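Local coordinates for protein pyruvate formate-lyase 2 (Archaeoglobus fulgidus, PDB 2F3O) that is of unknown function but belongs to the glycyl radical enzymes, related to pyruvate formate-lyase, and is probably a lyase working through a protein-borne radical, at residues S61-G66 and F301-N306; E323-G328 and V636-F641. All blocks are in the same frame, centred on the assembly; numbering follows the deposited sequence.

Interaction 1. Residues S61-G66 and F301-N306; sequences SELIVG and FDILAN
Ile64 meets helix 297-310 at two points, and following it outward shows how an irregular loop can be fitted to the flank of a helix. Its CB rests against the amide carbon of Asn306, CB to CG 3.9 Å. Beyond CG1 the chain bends (chi2 79°) and carries CD1 over Ile303, where Ile64 CD1 lies 3.6 Å from Ile303 CG2, with the carbonyl oxygen of Ile303 only slightly farther off. The two isoleucine side chains cross at about a right angle. Trp251 and Trp258 of helix 250-267 also touch Ile64.

One turn further along the helix, Asn306 swings its CG away from its own backbone N (chi1 -155°), which sends the amide into the bend of residues 62-64. Its CG is 3.6 Å from Ile64 N, and the end of the group faces the peptides of Leu63 and Ile64. The contact belongs to the helix-rich part of the pyruvate formate lyase-like region, where the irregular segment 61-66, in the loop between helix 39-53 and strand 74-75, runs along the side of helix 297-310 and the Asn306 side chain is buried against it.

Leu63 adds an apolar contact beside it, its CD1 standing 4.1 Å from Ile303 CG1, again with the side chains crossed. On the other flank Glu62 runs extended beyond CG across the Asn306 side chain, carboxylate and amide planes 43° apart. Its OE2 is held by a salt bridge to Lys310 and a hydrogen bond from Leu59 N, while Asp302 pairs with Arg5 of helix 5-11.

Interaction 2. Residues E323-G328 and V636-F641; sequences EQYFSG and VGFGFF
Tyr325, the last residue of the short helix 322-325, packs its ring on Gly637 of helix 634-640, a helix-to-helix contact in which a glycine admits an aromatic side chain. The Gly637 CA sits over one face of the ring, 3.9 Å from its centroid and offset toward the rim, a CH-pi contact. A CB on Gly637 would run into Tyr325 CD2, so the absence of a side chain lets the ring lie so near the backbone, where the CA atoms of Tyr325 and Gly637 are 4.9 Å apart. With CG lying anti to the carbonyl carbon (chi1 -69°), the Tyr325 ring reaches on to Phe638 and turns its edge toward the face of the Phe638 ring in an offset edge-to-face pair, centroids 5.8 Å apart and planes at 72°. The phenol oxygen Tyr325 OH comes within 3.3 Å of Phe641 CE2 and is hydrogen-bonded to Gly142 O. The Gln324 chain, extended beyond CG, crosses Phe640 at a slant and places OE1 at the ring's edge, 3.6 Å from Phe640 CE2. Replacing Tyr325 by an alanine would probably open a gap over Gly637 and leave Gly142 O without its phenol partner. Between the two segments, then, cohesion is dispersive and aromatic, and the tyrosine's directional polar bond is spent on a third part of the chain.

Overall arrangement
The two contacts come in series along the chain: interaction 1 closes with helix 297-310, and interaction 2 opens on the next helix, 322-325, to be completed by helix 634-640. Their centres are 35 Å apart on opposite sides of the chain's centre, with nearest atoms about 19 Å apart, so they do not touch. Both lie in the pyruvate formate lyase-like range. Interaction 1 ties an early loop into outer helices, whereas interaction 2 lies nearer the centre of the chain, though it is the less buried of the two: Tyr325 is about 10 Å from a bound glycerol, and Gly328 O accepts a hydrogen bond from Trp753 NE1, next in sequence to Gly752, the predicted glycyl radical site.

Interaction 1. Residues S61-G66 and F301-N306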
ATOM      1  N   SER A  61     -10.276 -53.376  15.098  1.00 63.12           N
ATOM      2  CA  SER A  61     -10.016 -53.712  13.698  1.00 62.67           C
ATOM      3  C   SER A  61      -9.709 -52.505  12.810  1.00 62.06           C
ATOM      4  O   SER A  61      -9.858 -52.583  11.592  1.00 61.96           O
ATOM      5  CB  SER A  61     -11.160 -54.556  13.101  1.00 62.89           C
ATOM      6  OG  SER A  61     -11.679 -55.502  14.036  1.00 63.59           O
ATOM      7  N   GLU A  62      -9.253 -51.412  13.425  1.00 61.20           N
ATOM      8  CA  GLU A  62      -8.977 -50.163  12.708  1.00 60.22           C
ATOM      9  C   GLU A  62      -7.725 -50.174  11.852  1.00 59.12           C
ATOM     10  O   GLU A  62      -6.725 -50.786  12.204  1.00 59.06           O
ATOM     11  CB  GLU A  62      -8.934 -48.974  13.665  1.00 60.27           C
ATOM     12  CG  GLU A  62     -10.266 -48.242  13.727  1.00 61.07           C
ATOM     13  CD  GLU A  62     -10.273 -47.051  14.669  1.00 61.05           C
ATOM     14  OE1 GLU A  62     -11.321 -46.369  14.719  1.00 62.33           O
ATOM     15  OE2 GLU A  62      -9.251 -46.800  15.353  1.00 61.69           O
ATOM     16  N   LEU A  63      -7.811 -49.478  10.727  1.00 57.88           N
ATOM     17  CA  LEU A  63      -6.709 -49.268   9.811  1.00 56.91           C
ATOM     18  C   LEU A  63      -6.305 -47.809   9.827  1.00 56.24           C
ATOM     19  O   LEU A  63      -5.179 -47.458   9.463  1.00 56.21           O
ATOM     20  CB  LEU A  63      -7.130 -49.628   8.400  1.00 56.87           C
ATOM     21  CG  LEU A  63      -7.408 -51.103   8.147  1.00 56.83           C
ATOM     22  CD1 LEU A  63      -7.467 -51.344   6.650  1.00 56.37           C
ATOM     23  CD2 LEU A  63      -6.339 -51.965   8.788  1.00 56.48           C
ATOM     24  N   ILE A  64      -7.248 -46.956  10.217  1.00 55.21           N
ATOM     25  CA  ILE A  64      -7.005 -45.528  10.356  1.00 54.18           C
ATOM     26  C   ILE A  64      -7.295 -45.158  11.811  1.00 53.67           C
ATOM     27  O   ILE A  64      -8.381 -45.438  12.335  1.00 53.44           O
ATOM     28  CB  ILE A  64      -7.808 -44.677   9.317  1.00 53.92           C
ATOM     29  CG1 ILE A  64      -6.975 -44.419   8.069  1.00 53.76           C
ATOM     30  CG2 ILE A  64      -8.101 -43.301   9.840  1.00 53.93           C
ATOM     31  CD1 ILE A  64      -6.910 -45.541   7.113  1.00 53.07           C
ATOM     32  N   VAL A  65      -6.293 -44.590  12.479  1.00 53.12           N
ATOM     33  CA  VAL A  65      -6.380 -44.328  13.918  1.00 52.80           C
ATOM     34  C   VAL A  65      -6.357 -42.842  14.237  1.00 52.81           C
ATOM     35  O   VAL A  65      -5.929 -42.017  13.425  1.00 52.72           O
ATOM     36  CB  VAL A  65      -5.253 -45.054  14.717  1.00 52.64           C
ATOM     37  CG1 VAL A  65      -5.275 -46.519  14.420  1.00 51.98           C
ATOM     38  CG2 VAL A  65      -3.891 -44.490  14.374  1.00 52.21           C
ATOM     39  N   GLY A  66      -6.804 -42.504  15.435  1.00 52.81           N
ATOM     40  CA  GLY A  66      -6.948 -41.106  15.802  1.00 53.14           C
ATOM     41  C   GLY A  66      -8.327 -40.786  16.339  1.00 53.25           C
ATOM     42  O   GLY A  66      -9.140 -40.168  15.659  1.00 53.05           O
ATOM     43  N   PHE A 301     -11.400 -49.775  -0.064  1.00 56.87           N
ATOM     44  CA  PHE A 301     -12.743 -49.596   0.472  1.00 56.21           C
ATOM     45  C   PHE A 301     -12.753 -49.527   1.996  1.00 56.20           C
ATOM     46  O   PHE A 301     -13.411 -48.663   2.565  1.00 56.33           O
ATOM     47  CB  PHE A 301     -13.640 -50.744   0.018  1.00 55.78           C
ATOM     48  CG  PHE A 301     -15.111 -50.478   0.180  1.00 54.83           C
ATOM     49  CD1 PHE A 301     -15.803 -49.782  -0.781  1.00 54.94           C
ATOM     50  CD2 PHE A 301     -15.809 -50.955   1.271  1.00 54.14           C
ATOM     51  CE1 PHE A 301     -17.160 -49.553  -0.642  1.00 54.88           C
ATOM     52  CE2 PHE A 301     -17.165 -50.725   1.406  1.00 53.12           C
ATOM     53  CZ  PHE A 301     -17.837 -50.030   0.458  1.00 54.22           C
ATOM     54  N   ASP A 302     -12.021 -50.432   2.643  1.00 56.12           N
ATOM     55  CA  ASP A 302     -12.014 -50.541   4.105  1.00 55.95           C
ATOM     56  C   ASP A 302     -11.337 -49.337   4.732  1.00 55.31           C
ATOM     57  O   ASP A 302     -11.767 -48.855   5.785  1.00 55.58           O
ATOM     58  CB  ASP A 302     -11.284 -51.816   4.562  1.00 56.68           C
ATOM     59  CG  ASP A 302     -12.222 -53.017   4.777  1.00 57.79           C
ATOM     60  OD1 ASP A 302     -13.461 -52.823   4.897  1.00 59.37           O
ATOM     61  OD2 ASP A 302     -11.691 -54.159   4.846  1.00 57.93           O
ATOM     62  N   ILE A 303     -10.275 -48.873   4.076  1.00 54.24           N
ATOM     63  CA  ILE A 303      -9.549 -47.664   4.469  1.00 53.24           C
ATOM     64  C   ILE A 303     -10.471 -46.426   4.487  1.00 52.66           C
ATOM     65  O   ILE A 303     -10.540 -45.692   5.482  1.00 52.40           O
ATOM     66  CB  ILE A 303      -8.344 -47.445   3.524  1.00 53.29           C
ATOM     67  CG1 ILE A 303      -7.219 -48.441   3.825  1.00 52.82           C
ATOM     68  CG2 ILE A 303      -7.796 -46.077   3.647  1.00 53.05           C
ATOM     69  CD1 ILE A 303      -6.131 -48.455   2.771  1.00 50.74           C
ATOM     70  N   LEU A 304     -11.226 -46.241   3.407  1.00 51.99           N
ATOM     71  CA  LEU A 304     -12.163 -45.133   3.305  1.00 51.27           C
ATOM     72  C   LEU A 304     -13.302 -45.294   4.278  1.00 51.08           C
ATOM     73  O   LEU A 304     -13.743 -44.315   4.874  1.00 51.34           O
ATOM     74  CB  LEU A 304     -12.704 -45.025   1.889  1.00 51.11           C
ATOM     75  CG  LEU A 304     -11.615 -44.683   0.881  1.00 50.68           C
ATOM     76  CD1 LEU A 304     -12.075 -45.008  -0.519  1.00 50.29           C
ATOM     77  CD2 LEU A 304     -11.187 -43.224   1.018  1.00 50.41           C
ATOM     78  N   ALA A 305     -13.753 -46.533   4.456  1.00 50.70           N
ATOM     79  CA  ALA A 305     -14.814 -46.847   5.414  1.00 50.50           C
ATOM     80  C   ALA A 305     -14.455 -46.428   6.835  1.00 50.18           C
ATOM     81  O   ALA A 305     -15.286 -45.850   7.545  1.00 50.15           O
ATOM     82  CB  ALA A 305     -15.156 -48.331   5.372  1.00 50.58           C
ATOM     83  N   ASN A 306     -13.208 -46.705   7.215  1.00 49.40           N
ATOM     84  CA  ASN A 306     -12.678 -46.349   8.514  1.00 48.88           C
ATOM     85  C   ASN A 306     -12.699 -44.845   8.778  1.00 48.42           C
ATOM     86  O   ASN A 306     -13.051 -44.406   9.875  1.00 47.91           O
ATOM     87  CB  ASN A 306     -11.249 -46.838   8.598  1.00 49.06           C
ATOM     88  CG  ASN A 306     -10.793 -47.070  10.018  1.00 49.82           C
ATOM     89  OD1 ASN A 306     -11.155 -46.363  10.960  1.00 50.58           O
ATOM     90  ND2 ASN A 306      -9.988 -48.078  10.176  1.00 51.03           N
TER

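Interaction 2. Residues E323-G328 and V636-F641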
ATOM      1  N   GLU A 323     -29.897 -26.531  21.181  1.00 57.69           N
ATOM      2  CA  GLU A 323     -30.549 -27.722  20.632  1.00 58.14           C
ATOM      3  C   GLU A 323     -31.847 -27.445  19.876  1.00 57.98           C
ATOM      4  O   GLU A 323     -32.310 -28.288  19.121  1.00 57.79           O
ATOM      5  CB  GLU A 323     -30.839 -28.733  21.732  1.00 58.23           C
ATOM      6  CG  GLU A 323     -29.684 -29.649  22.044  1.00 59.96           C
ATOM      7  CD  GLU A 323     -29.377 -30.615  20.922  1.00 62.13           C
ATOM      8  OE1 GLU A 323     -30.320 -31.091  20.233  1.00 62.92           O
ATOM      9  OE2 GLU A 323     -28.175 -30.899  20.746  1.00 63.24           O
ATOM     10  N   GLN A 324     -32.453 -26.286  20.097  1.00 57.80           N
ATOM     11  CA  GLN A 324     -33.667 -25.956  19.376  1.00 57.86           C
ATOM     12  C   GLN A 324     -33.322 -25.378  18.022  1.00 57.09           C
ATOM     13  O   GLN A 324     -34.040 -25.599  17.048  1.00 56.92           O
ATOM     14  CB  GLN A 324     -34.514 -24.954  20.157  1.00 57.97           C
ATOM     15  CG  GLN A 324     -35.271 -25.541  21.344  1.00 59.07           C
ATOM     16  CD  GLN A 324     -35.754 -24.464  22.321  1.00 59.20           C
ATOM     17  OE1 GLN A 324     -35.760 -23.267  22.001  1.00 60.84           O
ATOM     18  NE2 GLN A 324     -36.159 -24.888  23.517  1.00 59.99           N
ATOM     19  N   TYR A 325     -32.225 -24.625  17.966  1.00 56.42           N
ATOM     20  CA  TYR A 325     -31.860 -23.915  16.745  1.00 55.57           C
ATOM     21  C   TYR A 325     -30.936 -24.752  15.879  1.00 55.40           C
ATOM     22  O   TYR A 325     -30.798 -24.495  14.686  1.00 55.07           O
ATOM     23  CB  TYR A 325     -31.203 -22.578  17.061  1.00 55.02           C
ATOM     24  CG  TYR A 325     -32.117 -21.529  17.651  1.00 54.43           C
ATOM     25  CD1 TYR A 325     -32.361 -21.481  19.015  1.00 54.88           C
ATOM     26  CD2 TYR A 325     -32.712 -20.555  16.847  1.00 54.70           C
ATOM     27  CE1 TYR A 325     -33.202 -20.498  19.574  1.00 55.37           C
ATOM     28  CE2 TYR A 325     -33.540 -19.553  17.402  1.00 54.17           C
ATOM     29  CZ  TYR A 325     -33.785 -19.543  18.764  1.00 54.18           C
ATOM     30  OH  TYR A 325     -34.585 -18.590  19.333  1.00 52.89           O
ATOM     31  N   PHE A 326     -30.313 -25.765  16.474  1.00 55.52           N
ATOM     32  CA  PHE A 326     -29.388 -26.626  15.726  1.00 55.85           C
ATOM     33  C   PHE A 326     -29.608 -28.128  15.976  1.00 56.09           C
ATOM     34  O   PHE A 326     -28.638 -28.880  16.123  1.00 56.45           O
ATOM     35  CB  PHE A 326     -27.928 -26.243  16.019  1.00 55.51           C
ATOM     36  CG  PHE A 326     -27.608 -24.806  15.724  1.00 55.78           C
ATOM     37  CD1 PHE A 326     -27.648 -23.843  16.726  1.00 56.86           C
ATOM     38  CD2 PHE A 326     -27.296 -24.406  14.444  1.00 55.32           C
ATOM     39  CE1 PHE A 326     -27.376 -22.509  16.445  1.00 56.27           C
ATOM     40  CE2 PHE A 326     -27.022 -23.081  14.163  1.00 55.18           C
ATOM     41  CZ  PHE A 326     -27.063 -22.136  15.162  1.00 55.62           C
ATOM     42  N   SER A 327     -30.876 -28.553  15.996  1.00 55.94           N
ATOM     43  CA  SER A 327     -31.261 -29.928  16.357  1.00 55.62           C
ATOM     44  C   SER A 327     -30.758 -30.942  15.353  1.00 55.23           C
ATOM     45  O   SER A 327     -30.698 -30.657  14.162  1.00 55.61           O
ATOM     46  CB  SER A 327     -32.786 -30.054  16.430  1.00 55.89           C
ATOM     47  OG  SER A 327     -33.181 -31.005  17.405  1.00 55.92           O
ATOM     48  N   GLY A 328     -30.392 -32.123  15.823  1.00 54.37           N
ATOM     49  CA  GLY A 328     -29.965 -33.156  14.909  1.00 53.17           C
ATOM     50  C   GLY A 328     -28.486 -33.405  14.896  1.00 52.61           C
ATOM     51  O   GLY A 328     -27.946 -33.876  13.893  1.00 52.45           O
ATOM     52  N   VAL A 636     -37.177 -23.253  12.777  1.00 52.51           N
ATOM     53  CA  VAL A 636     -38.039 -23.654  13.870  1.00 52.87           C
ATOM     54  C   VAL A 636     -37.846 -22.703  15.053  1.00 53.27           C
ATOM     55  O   VAL A 636     -38.816 -22.166  15.594  1.00 53.59           O
ATOM     56  CB  VAL A 636     -37.775 -25.113  14.295  1.00 52.77           C
ATOM     57  CG1 VAL A 636     -38.636 -25.499  15.512  1.00 52.38           C
ATOM     58  CG2 VAL A 636     -38.017 -26.051  13.122  1.00 52.75           C
ATOM     59  N   GLY A 637     -36.591 -22.481  15.427  1.00 53.52           N
ATOM     60  CA  GLY A 637     -36.276 -21.694  16.605  1.00 53.63           C
ATOM     61  C   GLY A 637     -36.803 -20.278  16.506  1.00 53.97           C
ATOM     62  O   GLY A 637     -37.414 -19.777  17.463  1.00 53.84           O
ATOM     63  N   PHE A 638     -36.589 -19.652  15.341  1.00 53.98           N
ATOM     64  CA  PHE A 638     -37.036 -18.285  15.094  1.00 54.13           C
ATOM     65  C   PHE A 638     -38.533 -18.253  15.050  1.00 54.62           C
ATOM     66  O   PHE A 638     -39.142 -17.285  15.503  1.00 54.67           O
ATOM     67  CB  PHE A 638     -36.536 -17.741  13.759  1.00 54.00           C
ATOM     68  CG  PHE A 638     -35.090 -17.355  13.749  1.00 53.80           C
ATOM     69  CD1 PHE A 638     -34.336 -17.499  12.590  1.00 52.30           C
ATOM     70  CD2 PHE A 638     -34.484 -16.850  14.887  1.00 52.70           C
ATOM     71  CE1 PHE A 638     -33.029 -17.149  12.569  1.00 51.11           C
ATOM     72  CE2 PHE A 638     -33.162 -16.499  14.874  1.00 52.15           C
ATOM     73  CZ  PHE A 638     -32.433 -16.647  13.714  1.00 52.50           C
ATOM     74  N   GLY A 639     -39.108 -19.314  14.479  1.00 55.26           N
ATOM     75  CA  GLY A 639     -40.553 -19.514  14.417  1.00 55.80           C
ATOM     76  C   GLY A 639     -41.251 -19.330  15.751  1.00 56.24           C
ATOM     77  O   GLY A 639     -42.167 -18.519  15.833  1.00 55.97           O
ATOM     78  N   PHE A 640     -40.780 -20.045  16.783  1.00 56.95           N
ATOM     79  CA  PHE A 640     -41.267 -19.918  18.168  1.00 58.00           C
ATOM     80  C   PHE A 640     -41.531 -18.477  18.545  1.00 58.33           C
ATOM     81  O   PHE A 640     -42.578 -18.158  19.086  1.00 58.79           O
ATOM     82  CB  PHE A 640     -40.246 -20.413  19.202  1.00 58.47           C
ATOM     83  CG  PHE A 640     -39.928 -21.887  19.143  1.00 59.59           C
ATOM     84  CD1 PHE A 640     -40.856 -22.816  18.691  1.00 60.35           C
ATOM     85  CD2 PHE A 640     -38.690 -22.350  19.611  1.00 60.60           C
ATOM     86  CE1 PHE A 640     -40.541 -24.188  18.654  1.00 61.05           C
ATOM     87  CE2 PHE A 640     -38.370 -23.710  19.591  1.00 61.50           C
ATOM     88  CZ  PHE A 640     -39.300 -24.635  19.108  1.00 61.09           C
ATOM     89  N   PHE A 641     -40.562 -17.613  18.257  1.00 58.88           N
ATOM     90  CA  PHE A 641     -40.608 -16.210  18.661  1.00 59.34           C
ATOM     91  C   PHE A 641     -40.978 -15.256  17.522  1.00 59.59           C
ATOM     92  O   PHE A 641     -40.800 -14.040  17.650  1.00 59.41           O
ATOM     93  CB  PHE A 641     -39.270 -15.792  19.281  1.00 59.44           C
ATOM     94  CG  PHE A 641     -38.781 -16.732  20.331  1.00 59.49           C
ATOM     95  CD1 PHE A 641     -39.276 -16.660  21.612  1.00 59.57           C
ATOM     96  CD2 PHE A 641     -37.833 -17.700  20.032  1.00 59.82           C
ATOM     97  CE1 PHE A 641     -38.839 -17.534  22.575  1.00 60.09           C
ATOM     98  CE2 PHE A 641     -37.395 -18.573  20.989  1.00 59.65           C
ATOM     99  CZ  PHE A 641     -37.894 -18.493  22.263  1.00 59.85           C
TER